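Local coordinates for protein galactokinase (Bifidobacterium longum subsp. infantis ATCC 15697 = JCM 1222 = DSM 20088, PDB 6TEQ) that probably phosphorylates galactose at the expense of ATP, as a GHMP-family galactokinase, and here holds a 2-fluorinated galactose in its sugar pocket, at residues G39-I44 / L56-P61. Residues are numbered along the deposited sequence; the frame is centred on the assembly and turned at random. Where two conformers were deposited one is given.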
loop_
_atom_site.group_PDB
_atom_site.type_symbol
_atom_site.label_atom_id
_atom_site.label_comp_id
_atom_site.label_asym_id
_atom_site.label_seq_id
_atom_site.Cartn_x
_atom_site.Cartn_y
_atom_site.Cartn_z
ATOM N N GLY A 39 1.120 2.976 6.918
ATOM C CA GLY A 39 0.450 2.937 5.620
ATOM C C GLY A 39 1.376 3.519 4.567
ATOM O O GLY A 39 2.518 3.844 4.877
ATOM N N ARG A 40 0.890 3.609 3.327
ATOM C CA ARG A 40 1.772 3.979 2.222
ATOM C C ARG A 40 1.005 4.758 1.183
ATOM O O ARG A 40 -0.223 4.524 0.985
ATOM C CB ARG A 40 2.407 2.722 1.619
ATOM C CG ARG A 40 1.464 1.776 0.906
ATOM C CD ARG A 40 1.349 2.052 -0.561
ATOM N NE ARG A 40 0.294 1.243 -1.177
ATOM C CZ ARG A 40 -0.979 1.558 -1.266
ATOM N NH1 ARG A 40 -1.821 0.691 -1.826
ATOM N NH2 ARG A 40 -1.425 2.762 -0.930
ATOM N N VAL A 41 1.747 5.545 0.408
ATOM C CA VAL A 41 1.243 6.025 -0.903
ATOM C C VAL A 41 2.209 5.588 -2.002
ATOM O O VAL A 41 3.414 5.834 -1.932
ATOM C CB VAL A 41 1.000 7.542 -0.921
ATOM C CG1 VAL A 41 -0.316 7.922 -0.307
ATOM C CG2 VAL A 41 2.063 8.280 -0.160
ATOM N N ASN A 42 1.637 5.010 -3.039
ATOM C CA ASN A 42 2.411 4.640 -4.227
ATOM C C ASN A 42 2.541 5.904 -5.063
ATOM O O ASN A 42 1.550 6.420 -5.548
ATOM C CB ASN A 42 1.806 3.465 -4.966
ATOM C CG ASN A 42 2.813 2.842 -5.893
ATOM O OD1 ASN A 42 4.014 3.031 -5.719
ATOM N ND2 ASN A 42 2.280 2.150 -6.882
ATOM N N LEU A 43 3.753 6.379 -5.248
ATOM C CA LEU A 43 3.909 7.610 -6.031
ATOM C C LEU A 43 3.527 7.305 -7.478
ATOM O O LEU A 43 2.907 8.151 -8.131
ATOM C CB LEU A 43 5.317 8.167 -5.921
ATOM C CG LEU A 43 5.790 8.588 -4.544
ATOM C CD1 LEU A 43 7.240 8.955 -4.629
ATOM C CD2 LEU A 43 4.959 9.736 -3.978
ATOM N N ILE A 44 4.026 6.190 -8.002
ATOM C CA ILE A 44 3.761 5.774 -9.396
ATOM C C ILE A 44 4.208 4.333 -9.522
ATOM O O ILE A 44 4.934 3.842 -8.675
ATOM C CB ILE A 44 4.543 6.755 -10.330
ATOM C CG1 ILE A 44 4.044 6.681 -11.751
ATOM C CG2 ILE A 44 6.042 6.608 -10.257
ATOM C CD1 ILE A 44 4.505 7.830 -12.638
ATOM N N LEU A 56 7.018 2.604 -6.864
ATOM C CA LEU A 56 7.709 3.682 -6.138
ATOM C C LEU A 56 6.875 4.201 -4.987
ATOM O O LEU A 56 6.395 5.338 -5.050
ATOM C CB LEU A 56 8.088 4.771 -7.141
ATOM C CG LEU A 56 9.103 5.776 -6.627
ATOM C CD1 LEU A 56 10.476 5.124 -6.420
ATOM C CD2 LEU A 56 9.217 6.928 -7.594
ATOM N N PRO A 57 6.717 3.382 -3.923
ATOM C CA PRO A 57 5.991 3.879 -2.756
ATOM C C PRO A 57 6.870 4.614 -1.748
ATOM O O PRO A 57 8.074 4.518 -1.748
ATOM C CB PRO A 57 5.474 2.582 -2.117
ATOM C CG PRO A 57 6.549 1.538 -2.442
ATOM C CD PRO A 57 6.967 1.905 -3.891
ATOM N N ILE A 58 6.159 5.423 -0.961
ATOM C CA ILE A 58 6.671 6.005 0.303
ATOM C C ILE A 58 5.810 5.481 1.427
ATOM O O ILE A 58 4.602 5.159 1.208
ATOM C CB ILE A 58 6.687 7.535 0.268
ATOM C CG1 ILE A 58 5.300 8.129 0.070
ATOM C CG2 ILE A 58 7.668 8.008 -0.782
ATOM C CD1 ILE A 58 5.197 9.581 0.366
ATOM N N ALA A 59 6.407 5.441 2.597
ATOM C CA ALA A 59 5.659 5.110 3.817
ATOM C C ALA A 59 5.088 6.418 4.349
ATOM O O ALA A 59 5.826 7.448 4.460
ATOM C CB ALA A 59 6.559 4.471 4.822
ATOM N N LEU A 60 3.819 6.418 4.719
ATOM C CA LEU A 60 3.222 7.576 5.400
ATOM C C LEU A 60 3.700 7.677 6.851
ATOM O O LEU A 60 4.116 6.700 7.469
ATOM C CB LEU A 60 1.709 7.470 5.332
ATOM C CG LEU A 60 1.076 7.717 3.978
ATOM C CD1 LEU A 60 -0.370 7.313 4.082
ATOM C CD2 LEU A 60 1.184 9.185 3.605
ATOM N N PRO A 61 3.559 8.854 7.489
ATOM C CA PRO A 61 3.809 8.920 8.914
ATOM C C PRO A 61 2.718 8.202 9.723
ATOM O O PRO A 61 2.922 7.861 10.876
ATOM C CB PRO A 61 3.721 10.399 9.184
ATOM C CG PRO A 61 2.959 11.030 8.057
ATOM C CD PRO A 61 3.242 10.152 6.876
#
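Asn-42 reaches across to the backbone of Leu-56 through its amide oxygen: Leu-56 N donates to Asn-42 OD1 at 3.2 Å, lying in the plane of the amide. The torsion that sets this up puts CG opposite the backbone N (chi1 -162°). Followed outward, beyond Asn-42 CB and CG, OD1 rests over the face of the Leu-56/Pro-57 peptide, 3.2 Å from Leu-56 C. OD1 also sits 3.7 Å from Pro-57 CD, a proline that has no N-H to offer, while ND2 is taken by Glu-46 OE1, from a galactose-binding residue, and by Gly-45 O. Partners on both OD1 and ND2 would restrain the amide's rotation, and the ND2 bond to Glu-46 ties the strand pair to a first-shell residue of the sugar site. Leu-56 N also makes a weak bond to Ile-44 O.

Backbone evidence identifies an antiparallel hairpin of strands 33-42 and 54-70; both belong to the galactokinase galactose-binding signature of this GHMP-family enzyme. Val-41 and Ile-58 form the hydrogen-bonded pair, with Ile-58 N to Val-41 O at 2.9 Å and a nearly straight N-H...O angle of 171°; the return bond, Val-41 N to Ile-58 O, is 3.0 Å. Arg-40/Ala-59 and Asn-42/Pro-57 flank it as non-hydrogen-bonded pairs, their side chains sharing one face of the sheet. There the Arg-40 chain bends at chi2 (92°); NE forms a salt bridge with Asp-191 OD1 and NH2 bonds to Gly-138 O, beside the bound 2-deoxy-2-fluoro-alpha-D-galactopyranose.

Val-41 and Ile-58 share the other face. Leu-43 crosses Ile-58 at about a right angle, CD1 lying 4.0 Å from Ile-58 CG2. Ala-203 of the neighbouring strand 202-207 touches both Leu-43 and Ile-58.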